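Local coordinates for protein histidyl-trna synthetase (Thermus thermophilus, PDB 1H4V) that charges tRNA(His) with L-histidine at the expense of ATP, working as a class II aminoacyl-tRNA synthetase in the form of a homodimer, at residues A[83-87]-A[288-292]; A[144-148]-A[244-250]; A[377-381]-A[415-420]. All coordinates share one frame; numbering follows the deposited sequence.

Contact 1 (A[83-87]-A[288-292])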
loop_
_atom_site.group_PDB
_atom_site.type_symbol
_atom_site.label_atom_id
_atom_site.label_comp_id
_atom_site.label_asym_id
_atom_site.label_seq_id
_atom_site.Cartn_x
_atom_site.Cartn_y
_atom_site.Cartn_z
ATOM N N THR A 83 -5.593 -13.363 7.917
ATOM C CA THR A 83 -5.369 -14.814 7.926
ATOM C C THR A 83 -6.134 -15.641 6.905
ATOM O O THR A 83 -5.517 -16.373 6.135
ATOM C CB THR A 83 -5.618 -15.422 9.329
ATOM O OG1 THR A 83 -4.889 -14.673 10.313
ATOM C CG2 THR A 83 -5.133 -16.882 9.368
ATOM N N ALA A 84 -7.463 -15.536 6.891
ATOM C CA ALA A 84 -8.262 -16.302 5.938
ATOM C C ALA A 84 -7.867 -16.001 4.490
ATOM O O ALA A 84 -7.831 -16.903 3.653
ATOM C CB ALA A 84 -9.749 -16.028 6.139
ATOM N N ALA A 85 -7.577 -14.738 4.199
ATOM C CA ALA A 85 -7.180 -14.334 2.848
ATOM C C ALA A 85 -5.845 -14.964 2.463
ATOM O O ALA A 85 -5.653 -15.384 1.325
ATOM C CB ALA A 85 -7.075 -12.821 2.762
ATOM N N MET A 86 -4.925 -15.029 3.416
ATOM C CA MET A 86 -3.611 -15.614 3.159
ATOM C C MET A 86 -3.716 -17.115 2.969
ATOM O O MET A 86 -3.078 -17.664 2.073
ATOM C CB MET A 86 -2.642 -15.251 4.291
ATOM C CG MET A 86 -2.374 -13.751 4.295
ATOM S SD MET A 86 -1.635 -13.071 5.766
ATOM C CE MET A 86 0.114 -13.405 5.413
ATOM N N VAL A 87 -4.529 -17.768 3.796
ATOM C CA VAL A 87 -4.742 -19.213 3.672
ATOM C C VAL A 87 -5.396 -19.487 2.316
ATOM O O VAL A 87 -5.050 -20.450 1.633
ATOM C CB VAL A 87 -5.679 -19.759 4.773
ATOM C CG1 VAL A 87 -6.060 -21.206 4.458
ATOM C CG2 VAL A 87 -5.004 -19.677 6.129
ATOM N N TYR A 288 -3.894 -22.116 14.232
ATOM C CA TYR A 288 -5.258 -22.259 13.713
ATOM C C TYR A 288 -5.362 -23.354 12.660
ATOM O O TYR A 288 -5.739 -23.093 11.515
ATOM C CB TYR A 288 -5.697 -20.944 13.092
ATOM C CG TYR A 288 -4.680 -20.401 12.119
ATOM C CD1 TYR A 288 -4.611 -20.876 10.805
ATOM C CD2 TYR A 288 -3.751 -19.441 12.523
ATOM C CE1 TYR A 288 -3.646 -20.413 9.928
ATOM C CE2 TYR A 288 -2.782 -18.973 11.652
ATOM C CZ TYR A 288 -2.733 -19.464 10.359
ATOM O OH TYR A 288 -1.752 -19.028 9.509
ATOM N N ASP A 289 -5.073 -24.582 13.063
ATOM C CA ASP A 289 -5.080 -25.723 12.158
ATOM C C ASP A 289 -6.328 -26.103 11.343
ATOM O O ASP A 289 -6.191 -26.742 10.302
ATOM C CB ASP A 289 -4.560 -26.945 12.924
ATOM C CG ASP A 289 -3.146 -26.724 13.473
ATOM O OD1 ASP A 289 -2.662 -27.575 14.247
ATOM O OD2 ASP A 289 -2.521 -25.692 13.129
ATOM N N GLY A 290 -7.526 -25.718 11.767
ATOM C CA GLY A 290 -8.703 -26.100 10.995
ATOM C C GLY A 290 -9.314 -25.094 10.020
ATOM O O GLY A 290 -10.369 -25.351 9.438
ATOM N N LEU A 291 -8.655 -23.958 9.819
ATOM C CA LEU A 291 -9.175 -22.927 8.932
ATOM C C LEU A 291 -9.154 -23.311 7.452
ATOM O O LEU A 291 -10.077 -22.975 6.704
ATOM C CB LEU A 291 -8.407 -21.611 9.147
ATOM C CG LEU A 291 -8.751 -20.436 8.227
ATOM C CD1 LEU A 291 -10.184 -20.003 8.438
ATOM C CD2 LEU A 291 -7.813 -19.290 8.522
ATOM N N SER A 292 -8.109 -24.010 7.026
ATOM C CA SER A 292 -7.993 -24.420 5.632
ATOM C C SER A 292 -9.163 -25.298 5.188
ATOM O O SER A 292 -9.779 -25.053 4.153
ATOM C CB SER A 292 -6.680 -25.168 5.416
ATOM O OG SER A 292 -6.548 -25.562 4.061
#
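Thr83 and Tyr288 meet methyl to ring: CG2 of Thr83 sits over one face of the Tyr288 ring, 3.9 Å from its centroid and 18° off the normal. The methyl is displaced toward the phenol end, so that its nearest ring atom is CZ of Tyr288 at 3.7 Å, a clear CH-pi contact. The first torsion of Thr83 (chi1 -50°) decides which branch does this work, because it sets CG2 anti to the backbone N and aims the methyl, rather than the hydroxyl, at the ring. The same CG2 also touches CD2 of Leu291 at 3.7 Å. That leucine methyl is the hub of the interface, since it meets CG2 of Val87 at 3.7 Å as well and lies 4.0 Å from CA of Ala84. One turn along the helix, Val87 uses its two branches differently. CG2 faces Leu291 and also approaches CE1 of Tyr288 obliquely at 4.1 Å, while CG1 rests against CA of Ser292 at 3.9 Å.

Behind this apolar layer stands a type I beta turn from Tyr288 to Leu291, which brings the tyrosine ring and the leucine side chain to the same helix, with Gly290 as N-cap of the helix that follows. The polar ends of two buried residues have partners beyond the segments: OG of Ser292 bonds to the carbonyl of Pro298, and the Tyr288 hydroxyl makes a weak hydrogen bond to Glu130. Arg287 to Leu291 close a glycine-rich signature run of histidyl-tRNA synthetases, and Tyr288 and Leu291, at the end of that run, pack against the first turn of helix 83-92. Strand 123-132 flanks both partners, Thr83 through Glu130 and Tyr288 through Leu132, while strand 281-287 leads into the turn and helix 291-294 leaves it.

Contact 2 (A[144-148]-A[244-250])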
loop_
_atom_site.group_PDB
_atom_site.type_symbol
_atom_site.label_atom_id
_atom_site.label_comp_id
_atom_site.label_asym_id
_atom_site.label_seq_id
_atom_site.Cartn_x
_atom_site.Cartn_y
_atom_site.Cartn_z
ATOM N N VAL A 144 5.857 -15.803 17.989
ATOM C CA VAL A 144 5.886 -14.960 19.183
ATOM C C VAL A 144 7.110 -14.037 19.179
ATOM O O VAL A 144 6.988 -12.820 19.327
ATOM C CB VAL A 144 5.901 -15.819 20.483
ATOM C CG1 VAL A 144 6.121 -14.934 21.685
ATOM C CG2 VAL A 144 4.569 -16.576 20.642
ATOM N N VAL A 145 8.293 -14.615 19.005
ATOM C CA VAL A 145 9.514 -13.819 18.984
ATOM C C VAL A 145 9.514 -12.805 17.843
ATOM O O VAL A 145 9.950 -11.677 18.027
ATOM C CB VAL A 145 10.763 -14.708 18.850
ATOM C CG1 VAL A 145 12.016 -13.845 18.881
ATOM C CG2 VAL A 145 10.797 -15.719 19.978
ATOM N N LEU A 146 9.028 -13.206 16.668
ATOM C CA LEU A 146 8.979 -12.295 15.525
ATOM C C LEU A 146 8.111 -11.064 15.816
ATOM O O LEU A 146 8.481 -9.947 15.456
ATOM C CB LEU A 146 8.449 -13.009 14.280
ATOM C CG LEU A 146 9.424 -13.888 13.490
ATOM C CD1 LEU A 146 8.719 -14.444 12.274
ATOM C CD2 LEU A 146 10.639 -13.079 13.058
ATOM N N LEU A 147 6.965 -11.272 16.461
ATOM C CA LEU A 147 6.080 -10.173 16.807
ATOM C C LEU A 147 6.775 -9.318 17.850
ATOM O O LEU A 147 6.813 -8.090 17.746
ATOM C CB LEU A 147 4.756 -10.698 17.367
ATOM C CG LEU A 147 3.850 -9.652 18.014
ATOM C CD1 LEU A 147 3.508 -8.565 16.993
ATOM C CD2 LEU A 147 2.592 -10.327 18.544
ATOM N N TYR A 148 7.337 -9.978 18.854
ATOM C CA TYR A 148 8.055 -9.286 19.915
ATOM C C TYR A 148 9.142 -8.399 19.288
ATOM O O TYR A 148 9.260 -7.218 19.622
ATOM C CB TYR A 148 8.680 -10.321 20.852
ATOM C CG TYR A 148 9.367 -9.752 22.066
ATOM C CD1 TYR A 148 8.646 -9.080 23.048
ATOM C CD2 TYR A 148 10.741 -9.904 22.245
ATOM C CE1 TYR A 148 9.275 -8.575 24.182
ATOM C CE2 TYR A 148 11.378 -9.403 23.370
ATOM C CZ TYR A 148 10.639 -8.741 24.336
ATOM O OH TYR A 148 11.267 -8.256 25.460
ATOM N N LEU A 244 10.994 -20.055 24.162
ATOM C CA LEU A 244 11.009 -18.647 24.557
ATOM C C LEU A 244 12.006 -18.402 25.685
ATOM O O LEU A 244 12.709 -17.387 25.698
ATOM C CB LEU A 244 9.616 -18.188 24.987
ATOM C CG LEU A 244 8.534 -18.213 23.898
ATOM C CD1 LEU A 244 7.211 -17.771 24.495
ATOM C CD2 LEU A 244 8.943 -17.310 22.738
ATOM N N GLU A 245 12.063 -19.325 26.635
ATOM C CA GLU A 245 13.000 -19.200 27.740
ATOM C C GLU A 245 14.405 -19.139 27.143
ATOM O O GLU A 245 15.195 -18.249 27.459
ATOM C CB GLU A 245 12.855 -20.405 28.685
ATOM N N ARG A 246 14.688 -20.080 26.250
ATOM C CA ARG A 246 15.975 -20.177 25.587
ATOM C C ARG A 246 16.290 -18.939 24.732
ATOM O O ARG A 246 17.449 -18.653 24.449
ATOM C CB ARG A 246 15.989 -21.446 24.736
ATOM C CG ARG A 246 17.321 -21.772 24.117
ATOM C CD ARG A 246 18.380 -22.124 25.153
ATOM N NE ARG A 246 19.673 -22.282 24.501
ATOM C CZ ARG A 246 20.024 -23.346 23.787
ATOM N NH1 ARG A 246 19.185 -24.361 23.646
ATOM N NH2 ARG A 246 21.198 -23.371 23.170
ATOM N N LEU A 247 15.258 -18.207 24.325
ATOM C CA LEU A 247 15.454 -17.007 23.516
ATOM C C LEU A 247 15.372 -15.741 24.357
ATOM O O LEU A 247 15.328 -14.634 23.827
ATOM C CB LEU A 247 14.410 -16.951 22.407
ATOM C CG LEU A 247 14.659 -17.945 21.272
ATOM C CD1 LEU A 247 13.396 -18.147 20.455
ATOM C CD2 LEU A 247 15.803 -17.436 20.421
ATOM N N SER A 248 15.357 -15.915 25.672
ATOM C CA SER A 248 15.278 -14.794 26.594
ATOM C C SER A 248 14.063 -13.898 26.389
ATOM O O SER A 248 14.112 -12.706 26.692
ATOM C CB SER A 248 16.557 -13.947 26.528
ATOM O OG SER A 248 17.612 -14.560 27.249
ATOM N N VAL A 249 12.971 -14.457 25.878
ATOM C CA VAL A 249 11.762 -13.659 25.697
ATOM C C VAL A 249 10.907 -13.783 26.953
ATOM O O VAL A 249 10.369 -14.850 27.254
ATOM C CB VAL A 249 10.924 -14.121 24.467
ATOM C CG1 VAL A 249 9.535 -13.498 24.510
ATOM C CG2 VAL A 249 11.622 -13.707 23.178
ATOM N N PRO A 250 10.788 -12.693 27.716
ATOM C CA PRO A 250 9.979 -12.728 28.939
ATOM C C PRO A 250 8.499 -12.887 28.614
ATOM O O PRO A 250 7.950 -12.114 27.836
ATOM C CB PRO A 250 10.278 -11.380 29.587
ATOM C CG PRO A 250 10.493 -10.481 28.391
ATOM C CD PRO A 250 11.352 -11.350 27.488
#
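Val145, on helix 137-153, and Val249, just beyond the end of helix 231-246, are the nearest pair across the two segments, with CA atoms 7.1 Å apart, and a Schellman motif ends the second helix here: Ser248 takes up a positive phi (57°), Val249 N bonds back to Leu244 O and Ser248 N to Glu245 O. The turn brings Leu244, Leu247 and Val249 round to one helix face, and Val145 supplies the methyl that all three share. With chi1 near -178°, its CG2 is anti to the carbonyl carbon and lies 3.6 Å from CD1 of Leu247, 3.7 Å from CD2 of Leu244 and 3.9 Å from CG2 of Val249. Three side chains thus converge on a single branch.

On one flank, CG1 of Val144 meets CD2 of Leu244 at 3.8 Å, the two side chains crossing at about a right angle. On the other, Tyr148 extends alongside Val249. The valine presents both its methyls: CG1 lies over one ring face, while CG2 comes to 4.0 Å from CD2 of Tyr148. Farther out, the phenol oxygen OH of Tyr148 touches CD of Pro250 at 3.7 Å, where the proline ring crosses the end of the tyrosine, and here the contact reaches the exposed Pro250.

Beneath this seam lies the large catalytic sheet. Val144 and Tyr148 rest on Val161 of strand 160-165, Leu244 rests on Leu163 of the same strand, and Val144 reaches Phe269 of strand 267-272. The second subunit comes up beside the helices: its Glu349 packs on Val145, its Phe345 on Leu247, and its Glu343 forms a salt bridge with Arg246. Pro250 leads directly into strand 251-253, outermost of that sheet within this chain.

Contact 3 (A[377-381]-A[415-420])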
loop_
_atom_site.group_PDB
_atom_site.type_symbol
_atom_site.label_atom_id
_atom_site.label_comp_id
_atom_site.label_asym_id
_atom_site.label_seq_id
_atom_site.Cartn_x
_atom_site.Cartn_y
_atom_site.Cartn_z
ATOM N N GLY A 377 13.704 24.564 4.276
ATOM C CA GLY A 377 14.852 23.729 4.578
ATOM C C GLY A 377 15.680 23.286 3.388
ATOM O O GLY A 377 16.223 22.180 3.380
ATOM N N ALA A 378 15.792 24.148 2.385
ATOM C CA ALA A 378 16.581 23.836 1.198
ATOM C C ALA A 378 18.073 23.849 1.512
ATOM O O ALA A 378 18.536 24.634 2.335
ATOM C CB ALA A 378 16.286 24.845 0.099
ATOM N N ALA A 379 18.824 22.966 0.863
ATOM C CA ALA A 379 20.262 22.929 1.057
ATOM C C ALA A 379 20.807 24.177 0.352
ATOM O O ALA A 379 21.613 24.919 0.913
ATOM C CB ALA A 379 20.850 21.668 0.439
ATOM N N PHE A 380 20.339 24.410 -0.873
ATOM C CA PHE A 380 20.756 25.566 -1.660
ATOM C C PHE A 380 19.581 26.396 -2.121
ATOM O O PHE A 380 18.478 25.889 -2.302
ATOM C CB PHE A 380 21.517 25.152 -2.923
ATOM C CG PHE A 380 22.907 24.660 -2.673
ATOM C CD1 PHE A 380 23.135 23.340 -2.314
ATOM C CD2 PHE A 380 23.993 25.519 -2.811
ATOM C CE1 PHE A 380 24.434 22.873 -2.096
ATOM C CE2 PHE A 380 25.290 25.067 -2.598
ATOM C CZ PHE A 380 25.512 23.741 -2.239
ATOM N N ALA A 381 19.837 27.681 -2.320
ATOM C CA ALA A 381 18.833 28.596 -2.828
ATOM C C ALA A 381 19.417 29.008 -4.176
ATOM O O ALA A 381 20.637 29.089 -4.322
ATOM C CB ALA A 381 18.698 29.796 -1.921
ATOM N N TYR A 415 28.188 20.721 -9.956
ATOM C CA TYR A 415 28.536 21.463 -8.757
ATOM C C TYR A 415 27.692 21.024 -7.560
ATOM O O TYR A 415 28.218 20.783 -6.467
ATOM C CB TYR A 415 28.338 22.954 -9.006
ATOM C CG TYR A 415 28.605 23.804 -7.794
ATOM C CD1 TYR A 415 29.888 24.306 -7.531
ATOM C CD2 TYR A 415 27.586 24.082 -6.883
ATOM C CE1 TYR A 415 30.144 25.063 -6.383
ATOM C CE2 TYR A 415 27.827 24.833 -5.737
ATOM C CZ TYR A 415 29.100 25.321 -5.491
ATOM O OH TYR A 415 29.321 26.072 -4.360
ATOM N N LEU A 416 26.381 20.934 -7.770
ATOM C CA LEU A 416 25.464 20.539 -6.706
ATOM C C LEU A 416 25.749 19.124 -6.222
ATOM O O LEU A 416 25.675 18.850 -5.025
ATOM C CB LEU A 416 24.015 20.642 -7.185
ATOM C CG LEU A 416 23.455 22.047 -7.410
ATOM C CD1 LEU A 416 22.214 21.961 -8.258
ATOM C CD2 LEU A 416 23.143 22.709 -6.076
ATOM N N LEU A 417 26.082 18.235 -7.154
ATOM C CA LEU A 417 26.378 16.847 -6.808
ATOM C C LEU A 417 27.674 16.724 -6.009
ATOM O O LEU A 417 27.764 15.929 -5.080
ATOM C CB LEU A 417 26.465 15.988 -8.072
ATOM C CG LEU A 417 25.595 14.729 -8.052
ATOM C CD1 LEU A 417 26.092 13.760 -6.986
ATOM C CD2 LEU A 417 24.141 15.126 -7.785
ATOM N N GLN A 418 28.676 17.513 -6.376
ATOM C CA GLN A 418 29.950 17.499 -5.673
ATOM C C GLN A 418 29.759 18.048 -4.263
ATOM O O GLN A 418 30.431 17.628 -3.325
ATOM C CB GLN A 418 30.969 18.360 -6.423
ATOM C CG GLN A 418 32.241 18.678 -5.646
ATOM C CD GLN A 418 33.103 17.455 -5.381
ATOM O OE1 GLN A 418 33.514 16.753 -6.312
ATOM N NE2 GLN A 418 33.386 17.198 -4.107
ATOM N N ALA A 419 28.833 18.989 -4.118
ATOM C CA ALA A 419 28.571 19.606 -2.825
ATOM C C ALA A 419 27.633 18.801 -1.929
ATOM O O ALA A 419 27.757 18.835 -0.707
ATOM C CB ALA A 419 28.016 21.012 -3.033
ATOM N N LEU A 420 26.697 18.080 -2.533
ATOM C CA LEU A 420 25.740 17.289 -1.767
ATOM C C LEU A 420 26.155 15.828 -1.677
ATOM O O LEU A 420 25.346 14.965 -1.335
ATOM C CB LEU A 420 24.343 17.391 -2.397
ATOM C CG LEU A 420 23.622 18.745 -2.357
ATOM C CD1 LEU A 420 22.294 18.619 -3.072
ATOM C CD2 LEU A 420 23.400 19.195 -0.920
#
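With chi1 at -74°, Phe380 turns its CG anti to its own carbonyl carbon and swings the ring off the start of strand 380-384 toward Leu416, whose own chi1 of -70° sends its branches back past the ring in the opposite direction. The result is a CH-pi contact: CD2 of Leu416 lies over one face of the Phe380 ring, 4.1 Å from the centroid and 21° off the normal, shifted toward the side of CD1.

Other parts of the ring meet further residues of the helix and of its C-terminal end. CD2 of Leu420 meets the ring at its edge, in plane, 4.0 Å from CE1 of Phe380, and the same methyl touches CB of Ala379 at 3.8 Å, so the residue just after the helix reaches both the loop and the strand. CB of Ala419 approaches CZ of Phe380 obliquely at 3.8 Å. Tyr415, one helical turn earlier, brings the edge of its own ring to the phenylalanine, CE2 of Tyr415 lying 4.0 Å from CE2 of Phe380, with the two side chains crossing at about a right angle. Replacing Phe380 by an alanine is likely to open a gap beneath CD2 of Leu416 and beside CB of Ala419, leaving the Ala379 to Leu420 touch as the main link between the segments.

Strands on both sides complete the setting. Leu331 of strand 331-335 touches Phe380 and Leu416, Leu396 of strand 393-398 touches Tyr415 and Leu416, and Arg398 borders Phe380 and Leu420. A C-terminal helix laid over the middle strands of a mixed five-stranded sheet, with an aromatic from the central strand between them, is helix-on-sheet packing of the alpha/beta anticodon-binding domain shared by class IIa synthetases.

How the contacts relate
Contacts 1 and 2 belong to the catalytic region. Their centres are 24 Å apart and their nearest atoms about 11 Å, and both segments of contact 2 fall between those of contact 1 in the sequence. Contact 1 joins parts of the catalytic core, whereas contact 2 borders the second subunit. Contact 3 lies in the anticodon-binding domain, its centre 52 Å from contact 1 and 46 Å from contact 2. The second subunit's residues at contact 2 come from its own anticodon-binding domain, which the dimer thus brings up to its partner's catalytic region. No ligand is bound, but the signature run at contact 1 probably lies near the histidine site, as in relatives, far from contact 3.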